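Local coordinates for protein geranyltranstransferase (Stenotrophomonas maltophilia, PDB 7LBJ) that probably acts as a magnesium-dependent prenyltransferase that condenses isopentenyl diphosphate with allylic diphosphates to build farnesyl or longer polyprenyl diphosphates, at residues A[55-60]-A[80-85]; A[128-133]-A[149-154]; A[161-166]-A[184-189]; A[223-228]-A[265-270]. One frame throughout, in Å; residues are numbered along the deposited sequence.

Overall arrangement
The four contacts pair antiparallel helices in an almost entirely helical isoprenoid synthase fold. They follow one another along the chain in series, so none nests in or crosses another. Contact 1 (55-60 with 80-85) closes the first loop near the centre of the chain, joining helices 55-65 and 75-92. Contact 2 closes the turn between helices 115-134 and 140-154; it lies about 11 Å from contact 1 between centres and packs on Ile84 and Leu83. Contact 3 closes that between helices 159-168 and 176-201, touching contact 2 where Ala153 meets Ala189; both also reach the second subunit. Contact 4 spans the longest loop and ties helix 260-277 to helix 206-233, about 28 Å from contact 2 between centres.

Contact 1: A[55-60]-A[80-85]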
# COMPACT_ATOMS: atom_id res chain seq x y z
N MET A 55 -16.80 4.86 10.46
CA MET A 55 -16.48 6.19 10.98
C MET A 55 -15.63 6.98 10.00
O MET A 55 -15.88 8.17 9.77
CB MET A 55 -15.78 6.07 12.33
CG MET A 55 -15.47 7.40 12.97
SD MET A 55 -16.93 8.24 13.63
CE MET A 55 -18.10 6.89 13.88
N ARG A 56 -14.64 6.34 9.38
CA ARG A 56 -13.76 7.09 8.48
C ARG A 56 -14.46 7.50 7.18
O ARG A 56 -14.34 8.67 6.78
CB ARG A 56 -12.47 6.29 8.29
CG ARG A 56 -11.72 6.19 9.64
CD ARG A 56 -10.67 5.07 9.66
NE ARG A 56 -10.07 4.95 10.97
CZ ARG A 56 -10.66 4.37 12.01
NH1 ARG A 56 -11.86 3.81 11.91
NH2 ARG A 56 -10.02 4.33 13.18
N PRO A 57 -15.19 6.63 6.49
CA PRO A 57 -16.01 7.14 5.37
C PRO A 57 -16.96 8.26 5.78
O PRO A 57 -17.12 9.24 5.04
CB PRO A 57 -16.79 5.90 4.92
CG PRO A 57 -15.94 4.77 5.31
CD PRO A 57 -15.24 5.17 6.58
N LEU A 58 -17.61 8.12 6.93
CA LEU A 58 -18.55 9.15 7.39
C LEU A 58 -17.84 10.48 7.57
O LEU A 58 -18.39 11.54 7.24
CB LEU A 58 -19.22 8.72 8.69
CG LEU A 58 -20.26 7.61 8.58
CD1 LEU A 58 -20.81 7.29 9.95
CD2 LEU A 58 -21.38 8.05 7.65
N LEU A 59 -16.62 10.46 8.09
CA LEU A 59 -15.88 11.70 8.22
C LEU A 59 -15.59 12.33 6.86
O LEU A 59 -15.65 13.56 6.72
CB LEU A 59 -14.58 11.46 8.99
CG LEU A 59 -14.73 11.22 10.49
CD1 LEU A 59 -13.46 10.54 11.02
CD2 LEU A 59 -14.98 12.54 11.25
N VAL A 60 -15.24 11.52 5.85
CA VAL A 60 -15.03 12.08 4.51
C VAL A 60 -16.30 12.74 4.00
O VAL A 60 -16.29 13.88 3.53
CB VAL A 60 -14.54 10.98 3.54
CG1 VAL A 60 -14.50 11.52 2.10
CG2 VAL A 60 -13.15 10.45 3.95
N SER A 80 -11.25 4.87 0.20
CA SER A 80 -9.82 4.67 0.43
C SER A 80 -9.51 4.63 1.93
O SER A 80 -8.68 3.82 2.37
CB SER A 80 -8.99 5.75 -0.27
OG SER A 80 -9.04 6.99 0.45
N VAL A 81 -10.19 5.45 2.74
CA VAL A 81 -9.80 5.45 4.14
C VAL A 81 -10.34 4.21 4.84
O VAL A 81 -9.71 3.72 5.78
CB VAL A 81 -10.24 6.74 4.87
CG1 VAL A 81 -9.49 7.94 4.30
CG2 VAL A 81 -11.76 6.95 4.78
N GLU A 82 -11.49 3.69 4.39
CA GLU A 82 -12.01 2.45 4.98
C GLU A 82 -11.17 1.25 4.58
O GLU A 82 -10.99 0.33 5.39
CB GLU A 82 -13.48 2.24 4.57
CG GLU A 82 -14.21 1.12 5.32
CD GLU A 82 -14.42 1.39 6.81
OE1 GLU A 82 -13.99 2.46 7.29
OE2 GLU A 82 -15.01 0.54 7.50
N LEU A 83 -10.62 1.26 3.35
CA LEU A 83 -9.74 0.18 2.90
C LEU A 83 -8.42 0.19 3.66
O LEU A 83 -7.89 -0.88 4.01
CB LEU A 83 -9.49 0.27 1.38
CG LEU A 83 -10.77 -0.05 0.60
CD1 LEU A 83 -10.62 0.35 -0.86
CD2 LEU A 83 -11.15 -1.53 0.71
N ILE A 84 -7.84 1.36 3.93
CA ILE A 84 -6.64 1.39 4.75
C ILE A 84 -6.95 0.87 6.14
O ILE A 84 -6.23 0.04 6.70
CB ILE A 84 -6.03 2.81 4.79
CG1 ILE A 84 -5.51 3.19 3.39
CG2 ILE A 84 -4.90 2.89 5.82
CD1 ILE A 84 -4.45 2.22 2.84
N HIS A 85 -8.06 1.33 6.72
CA HIS A 85 -8.45 0.88 8.05
C HIS A 85 -8.64 -0.64 8.07
O HIS A 85 -8.11 -1.34 8.95
CB HIS A 85 -9.73 1.60 8.48
CG HIS A 85 -10.26 1.18 9.82
ND1 HIS A 85 -9.54 1.33 10.98
CD2 HIS A 85 -11.45 0.63 10.18
CE1 HIS A 85 -10.25 0.89 12.00
NE2 HIS A 85 -11.41 0.45 11.54
O HOH W 1 -13.86 3.57 9.70
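Arg56 and His85 meet face to face: the guanidinium lies flat on the imidazole, centres 3.6 Å apart and planes 8° from parallel. His85 ND1 sits over the middle of the guanidinium, and Arg56 NH1 over the middle of the ring. NH1 also comes within 3.4 Å of His85 NE2, but at a poor angle, so the evidence supports stacking and not a hydrogen bond. His85 CG stands anti to the backbone N (chi1 178°), which carries the ring out to the guanidinium.

Polar bridging falls to one water. It accepts from Arg56 N at 2.9 Å and from Arg56 NH1 at 3.0 Å in the plane of the guanidinium, and donates to Glu82 OE1 at 2.7 Å. Glu82 OE2 is held in a salt bridge by Arg54, which like Arg56 belongs to the GGKRxRP sequence that in relatives helps bind the diphosphate of isopentenyl diphosphate.

Val81 CG2 provides the apolar packing, 3.6 Å from Arg56 CB and 3.9 Å from Val60 CG2. Pro57 sets a ring CH2 against the carboxylate, CD 3.1 Å from Glu82 OE1, with CG on Glu82 CB. The segments, an antiparallel helix pair of the isoprenoid synthase fold, run at 159° to each other.

The chemistry implies an indirect coupling: stacking fixes the guanidinium plane, and the water satisfies a backbone N-H while linking Arg56 to Glu82 without direct charge contact.

Contact 2: A[128-133]-A[149-154]; sequences RAFGLL and TLAHAS
Leu150 O is gripped twice from one turn further along its helix, by Ser154 OG at 2.7 Å and, weakly, by Ser154 N, while the Leu150 side chain reaches across to helix 115-134. The hydroxyl approaches at a C=O...O angle of 146°, tilted 30° out of the carbonyl plane, and so ties the polar tip of Ser154 back onto the last turn of helix 140-154. The motif is an antiparallel helix pair of the isoprenoid synthase fold, its short segments at 161°. With the axes 11.2 Å apart, the space between is spanned by side chains and not by close backbones.

Leu150 is the central side chain of the packing. Its CG is anti to the backbone N, which aims the CD2 methyl between Ala129, Phe130 and Leu133. The closest of these partners is Leu133 CD1, at 3.6 Å. Phe130 CE1 follows at 4.0 Å, the methyl set at a slant to the ring, and Ala129 CB completes the set.

Phe130 makes a second approach with its rim, where the backbone of Ala151 comes up near the plane of the ring. Beyond the chain, the Phe130 ring stacks on Phe130 of the second subunit, and Ala151 packs on Gly131 of that subunit. The helix pair is therefore also part of the dimer interface.

At the Phe130 rim, CE1 is 3.8 Å from Ala151 N and 4.0 Å from Ala151 CB.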
# COMPACT_ATOMS: atom_id res chain seq x y z
N ARG A 128 -5.53 -1.37 -3.25
CA ARG A 128 -6.78 -0.91 -3.83
C ARG A 128 -7.18 0.46 -3.31
O ARG A 128 -7.80 1.24 -4.04
CB ARG A 128 -7.91 -1.93 -3.58
CG ARG A 128 -9.20 -1.60 -4.31
CD ARG A 128 -9.07 -1.81 -5.83
NE ARG A 128 -10.37 -1.70 -6.51
CZ ARG A 128 -10.63 -0.87 -7.52
NH1 ARG A 128 -9.69 -0.09 -8.04
NH2 ARG A 128 -11.86 -0.83 -8.03
N ALA A 129 -6.83 0.78 -2.05
CA ALA A 129 -7.11 2.12 -1.55
C ALA A 129 -6.42 3.17 -2.41
O ALA A 129 -7.03 4.17 -2.81
CB ALA A 129 -6.65 2.25 -0.10
N PHE A 130 -5.13 2.98 -2.70
CA PHE A 130 -4.43 3.96 -3.53
C PHE A 130 -4.94 3.94 -4.97
O PHE A 130 -5.07 4.99 -5.61
CB PHE A 130 -2.92 3.72 -3.47
CG PHE A 130 -2.35 4.02 -2.12
CD1 PHE A 130 -2.27 5.33 -1.68
CD2 PHE A 130 -1.94 3.00 -1.27
CE1 PHE A 130 -1.75 5.64 -0.41
CE2 PHE A 130 -1.42 3.29 0.02
CZ PHE A 130 -1.35 4.61 0.44
N GLY A 131 -5.22 2.74 -5.50
CA GLY A 131 -5.71 2.66 -6.88
C GLY A 131 -7.03 3.39 -7.07
O GLY A 131 -7.23 4.09 -8.07
N LEU A 132 -7.93 3.29 -6.10
CA LEU A 132 -9.21 3.98 -6.24
C LEU A 132 -9.03 5.49 -6.28
O LEU A 132 -9.74 6.18 -7.03
CB LEU A 132 -10.14 3.60 -5.09
CG LEU A 132 -10.76 2.23 -5.27
CD1 LEU A 132 -11.39 1.83 -3.94
CD2 LEU A 132 -11.83 2.34 -6.35
N LEU A 133 -8.11 6.02 -5.47
CA LEU A 133 -7.82 7.46 -5.53
C LEU A 133 -7.20 7.82 -6.87
O LEU A 133 -7.57 8.83 -7.48
CB LEU A 133 -6.88 7.88 -4.39
CG LEU A 133 -7.41 7.90 -2.96
CD1 LEU A 133 -6.30 8.33 -1.98
CD2 LEU A 133 -8.66 8.79 -2.85
N THR A 149 -2.03 12.83 0.98
CA THR A 149 -2.60 12.83 2.33
C THR A 149 -2.69 11.42 2.88
O THR A 149 -2.29 11.15 4.02
CB THR A 149 -3.99 13.50 2.30
OG1 THR A 149 -3.84 14.88 1.97
CG2 THR A 149 -4.70 13.39 3.66
N LEU A 150 -3.23 10.50 2.07
CA LEU A 150 -3.46 9.14 2.55
C LEU A 150 -2.14 8.41 2.80
O LEU A 150 -2.00 7.69 3.79
CB LEU A 150 -4.31 8.36 1.54
CG LEU A 150 -4.75 6.98 2.04
CD1 LEU A 150 -5.71 7.12 3.24
CD2 LEU A 150 -5.45 6.24 0.88
N ALA A 151 -1.16 8.59 1.90
CA ALA A 151 0.13 7.93 2.10
C ALA A 151 0.81 8.43 3.36
O ALA A 151 1.35 7.64 4.15
CB ALA A 151 1.04 8.16 0.89
N HIS A 152 0.83 9.75 3.56
CA HIS A 152 1.49 10.29 4.76
C HIS A 152 0.84 9.76 6.03
O HIS A 152 1.53 9.43 7.01
CB HIS A 152 1.46 11.82 4.77
CG HIS A 152 2.18 12.41 5.95
ND1 HIS A 152 1.53 13.05 6.98
CD2 HIS A 152 3.50 12.43 6.27
CE1 HIS A 152 2.41 13.45 7.88
NE2 HIS A 152 3.61 13.08 7.47
N ALA A 153 -0.49 9.66 6.03
CA ALA A 153 -1.20 9.24 7.22
C ALA A 153 -1.16 7.73 7.45
O ALA A 153 -1.42 7.28 8.58
CB ALA A 153 -2.66 9.71 7.14
N SER A 154 -0.85 6.94 6.43
CA SER A 154 -0.97 5.50 6.54
C SER A 154 0.35 4.78 6.77
O SER A 154 0.33 3.64 7.23
CB SER A 154 -1.60 4.93 5.27
OG SER A 154 -2.87 5.52 5.07

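Contact 3: A[161-166]-A[184-189]; sequences GGQALD and ALKTGA
Gly162 and Lys186 bring two helices of the isoprenoid synthase fold together so that their backbones pack directly on each other: their CA atoms are 3.7 Å apart and the short axes approach to 7.2 Å. Helix 159-168, whose GGQxxD sequence is a familiar family signature, runs at 140° to helix 176-201, which has a wider pi-type turn at 184-188. Gly162 has no side chain, and the space beside its CA is taken by the other helix: Leu185 CB is 3.6 Å away, and Lys186 N equally close.

From this crossing the side chains spread to two flanks. Lys186 leaves with CG anti to its backbone N (chi1 -178°) and stays extended, laying its methylenes over Gly162 and alongside the start of Gln163 until the ammonium arrives at Asp166, one turn further along. The chains of Lys186 and Asp166 meet obliquely. Leu185 goes the other way, its CD2 methyl settling near Gly161 and Leu165.

Gln163 directs its amide elsewhere: NE2 bonds to Asp92, part of the first aspartate-rich motif of the family, so this helix pair adjoins the probable active site. Leu165 packs on Pro37 of the second subunit, placing the same contact beside the dimer interface.

The salt bridge closes the flank shared with Gln163: Asp166 OD2 receives Lys186 NZ at 2.7 Å on its anti lone pair, away from the other carboxylate oxygen.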
# COMPACT_ATOMS: atom_id res chain seq x y z
N GLY A 161 3.58 3.43 11.62
CA GLY A 161 4.48 3.80 12.70
C GLY A 161 3.83 3.64 14.07
O GLY A 161 4.47 3.19 15.03
N GLY A 162 2.55 4.00 14.17
CA GLY A 162 1.86 3.86 15.44
C GLY A 162 1.66 2.41 15.83
O GLY A 162 1.81 2.04 17.00
N GLN A 163 1.32 1.55 14.84
CA GLN A 163 1.27 0.12 15.10
C GLN A 163 2.61 -0.38 15.64
O GLN A 163 2.66 -1.18 16.58
CB GLN A 163 0.91 -0.65 13.82
CG GLN A 163 -0.52 -0.44 13.30
CD GLN A 163 -0.75 -1.10 11.92
OE1 GLN A 163 -0.35 -0.56 10.89
NE2 GLN A 163 -1.39 -2.26 11.90
N ALA A 164 3.71 0.09 15.04
CA ALA A 164 5.04 -0.33 15.49
C ALA A 164 5.34 0.15 16.90
O ALA A 164 5.92 -0.58 17.71
CB ALA A 164 6.11 0.18 14.52
N LEU A 165 5.00 1.40 17.21
CA LEU A 165 5.19 1.90 18.58
C LEU A 165 4.45 1.03 19.58
O LEU A 165 4.95 0.75 20.67
CB LEU A 165 4.71 3.34 18.68
CG LEU A 165 5.59 4.38 17.99
CD1 LEU A 165 4.92 5.76 17.96
CD2 LEU A 165 6.96 4.48 18.67
N ASP A 166 3.24 0.60 19.21
CA ASP A 166 2.45 -0.27 20.08
C ASP A 166 3.12 -1.63 20.28
O ASP A 166 3.21 -2.13 21.40
CB ASP A 166 1.05 -0.43 19.46
CG ASP A 166 0.02 -0.86 20.48
OD1 ASP A 166 0.39 -1.12 21.63
OD2 ASP A 166 -1.17 -0.91 20.11
N ALA A 184 -1.75 9.08 18.41
CA ALA A 184 -1.79 10.08 17.34
C ALA A 184 -1.37 9.49 16.00
O ALA A 184 -1.88 9.89 14.95
CB ALA A 184 -0.89 11.27 17.69
N LEU A 185 -0.39 8.56 16.01
CA LEU A 185 0.04 7.91 14.77
C LEU A 185 -0.86 6.73 14.43
O LEU A 185 -1.28 6.57 13.27
CB LEU A 185 1.49 7.43 14.88
CG LEU A 185 2.59 8.44 14.58
CD1 LEU A 185 2.72 9.39 15.74
CD2 LEU A 185 3.93 7.73 14.33
N LYS A 186 -1.14 5.88 15.42
CA LYS A 186 -1.79 4.61 15.14
C LYS A 186 -3.22 4.79 14.64
O LYS A 186 -3.64 4.08 13.72
CB LYS A 186 -1.79 3.73 16.38
CG LYS A 186 -2.42 2.35 16.12
CD LYS A 186 -2.22 1.38 17.27
CE LYS A 186 -3.12 0.14 17.08
NZ LYS A 186 -2.61 -1.03 17.82
N THR A 187 -3.98 5.72 15.22
CA THR A 187 -5.33 5.98 14.72
C THR A 187 -5.61 7.43 14.41
O THR A 187 -6.50 7.70 13.59
CB THR A 187 -6.40 5.48 15.71
OG1 THR A 187 -6.11 5.90 17.04
CG2 THR A 187 -6.54 3.93 15.64
N GLY A 188 -4.89 8.38 15.03
CA GLY A 188 -5.22 9.78 14.82
C GLY A 188 -4.93 10.24 13.41
O GLY A 188 -5.72 11.00 12.82
N ALA A 189 -3.83 9.77 12.82
CA ALA A 189 -3.42 10.27 11.52
C ALA A 189 -4.44 9.94 10.43
O ALA A 189 -4.76 10.80 9.59
CB ALA A 189 -2.04 9.71 11.14

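Contact 4: A[223-228]-A[265-270]; sequences FQVRDD and AQLHEL
An antiparallel helix pair, with short segments at 149° and axes 9.4 Å apart, sets the FQxxDD sequence of helix 206-233 against helix 260-277. Val225 faces the partner with both methyls. CG1, anti to the backbone N at chi1 176°, meets Leu267 CB at 3.9 Å, where the two side chains lie alongside and point opposite ways. CG2 presses on the Gln266 amide, 3.5 Å from OE1, and reaches Leu270 CD1 at 4.3 Å. The extended Gln266 chain leans across Val225, so its amide group rests against methyls there.

Leu267 also touches Arg226, the neighbour of Val225: its CD2 lies 3.9 Å from Arg226 CD, against the aliphatic part of the chain. Arg226 bends at chi2 and sends its guanidinium away, where NH2 bonds to the backbone O of Arg298.

Further round the same helix, Asp227 forms a salt bridge with Arg298. Asp228 OD2 accepts from Phe254 N, and its OD1 takes a weak bond from Gln224 NE2. These two aspartates begin the DDxxD sequence, consistent with the second aspartate-rich motif of polyprenyl synthases, which in relatives binds the substrate diphosphate through magnesium ions.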
# COMPACT_ATOMS: atom_id res chain seq x y z
N PHE A 223 -11.97 9.44 20.55
CA PHE A 223 -12.44 8.08 20.29
C PHE A 223 -11.67 7.08 21.14
O PHE A 223 -12.25 6.14 21.70
CB PHE A 223 -12.27 7.80 18.79
CG PHE A 223 -12.97 6.57 18.32
CD1 PHE A 223 -14.30 6.62 17.93
CD2 PHE A 223 -12.29 5.36 18.22
CE1 PHE A 223 -14.96 5.49 17.46
CE2 PHE A 223 -12.94 4.21 17.76
CZ PHE A 223 -14.28 4.28 17.38
N GLN A 224 -10.36 7.27 21.26
CA GLN A 224 -9.54 6.31 21.99
C GLN A 224 -9.71 6.43 23.51
O GLN A 224 -9.72 5.42 24.21
CB GLN A 224 -8.07 6.49 21.60
CG GLN A 224 -7.16 5.48 22.27
CD GLN A 224 -7.48 4.06 21.84
OE1 GLN A 224 -7.78 3.82 20.67
NE2 GLN A 224 -7.44 3.11 22.79
N VAL A 225 -9.81 7.65 24.04
CA VAL A 225 -10.10 7.81 25.47
C VAL A 225 -11.42 7.13 25.82
O VAL A 225 -11.52 6.40 26.81
CB VAL A 225 -10.10 9.30 25.85
CG1 VAL A 225 -10.50 9.49 27.32
CG2 VAL A 225 -8.71 9.92 25.60
N ARG A 226 -12.46 7.36 25.00
CA ARG A 226 -13.75 6.71 25.22
C ARG A 226 -13.61 5.19 25.22
O ARG A 226 -14.19 4.50 26.07
CB ARG A 226 -14.76 7.15 24.15
CG ARG A 226 -16.14 6.46 24.24
CD ARG A 226 -16.70 6.56 25.65
NE ARG A 226 -18.09 6.14 25.76
CZ ARG A 226 -18.76 6.05 26.91
NH1 ARG A 226 -18.17 6.33 28.07
NH2 ARG A 226 -20.03 5.68 26.89
N ASP A 227 -12.86 4.66 24.25
CA ASP A 227 -12.64 3.22 24.17
C ASP A 227 -12.01 2.69 25.45
O ASP A 227 -12.45 1.68 26.00
CB ASP A 227 -11.75 2.88 22.96
CG ASP A 227 -12.55 2.63 21.68
OD1 ASP A 227 -13.78 2.88 21.66
OD2 ASP A 227 -11.94 2.19 20.68
N ASP A 228 -10.99 3.39 25.94
CA ASP A 228 -10.34 3.00 27.19
C ASP A 228 -11.33 2.98 28.35
O ASP A 228 -11.33 2.05 29.16
CB ASP A 228 -9.19 3.95 27.52
CG ASP A 228 -7.93 3.62 26.77
OD1 ASP A 228 -7.97 2.74 25.88
OD2 ASP A 228 -6.89 4.24 27.08
N ALA A 265 -12.73 13.30 32.66
CA ALA A 265 -12.53 14.73 32.49
C ALA A 265 -11.80 15.03 31.18
O ALA A 265 -12.13 15.99 30.48
CB ALA A 265 -11.77 15.31 33.68
N GLN A 266 -10.79 14.22 30.85
CA GLN A 266 -10.09 14.35 29.56
C GLN A 266 -11.07 14.23 28.40
O GLN A 266 -11.03 15.03 27.45
CB GLN A 266 -9.01 13.28 29.46
CG GLN A 266 -8.20 13.30 28.15
CD GLN A 266 -7.24 12.12 28.04
OE1 GLN A 266 -7.45 11.08 28.67
NE2 GLN A 266 -6.20 12.27 27.22
N LEU A 267 -11.94 13.22 28.44
CA LEU A 267 -12.91 13.04 27.37
C LEU A 267 -13.90 14.20 27.31
O LEU A 267 -14.25 14.67 26.22
CB LEU A 267 -13.66 11.72 27.56
CG LEU A 267 -14.65 11.36 26.45
CD1 LEU A 267 -13.85 11.23 25.13
CD2 LEU A 267 -15.38 10.06 26.81
N HIS A 268 -14.33 14.68 28.47
CA HIS A 268 -15.28 15.79 28.52
C HIS A 268 -14.69 17.05 27.90
O HIS A 268 -15.39 17.78 27.19
CB HIS A 268 -15.68 16.06 29.97
CG HIS A 268 -16.78 17.06 30.10
ND1 HIS A 268 -16.56 18.38 30.43
CD2 HIS A 268 -18.12 16.94 29.94
CE1 HIS A 268 -17.71 19.03 30.48
NE2 HIS A 268 -18.68 18.17 30.18
N GLU A 269 -13.40 17.32 28.16
CA GLU A 269 -12.76 18.48 27.56
C GLU A 269 -12.66 18.34 26.05
O GLU A 269 -12.86 19.31 25.31
CB GLU A 269 -11.36 18.71 28.15
CG GLU A 269 -10.64 19.97 27.61
CD GLU A 269 -9.87 19.78 26.29
OE1 GLU A 269 -9.26 18.70 26.07
OE2 GLU A 269 -9.87 20.74 25.47
N LEU A 270 -12.30 17.14 25.57
CA LEU A 270 -12.21 16.92 24.13
C LEU A 270 -13.57 17.10 23.46
O LEU A 270 -13.67 17.67 22.36
CB LEU A 270 -11.64 15.53 23.83
CG LEU A 270 -10.13 15.34 24.10
CD1 LEU A 270 -9.77 13.85 24.23
CD2 LEU A 270 -9.24 15.98 23.03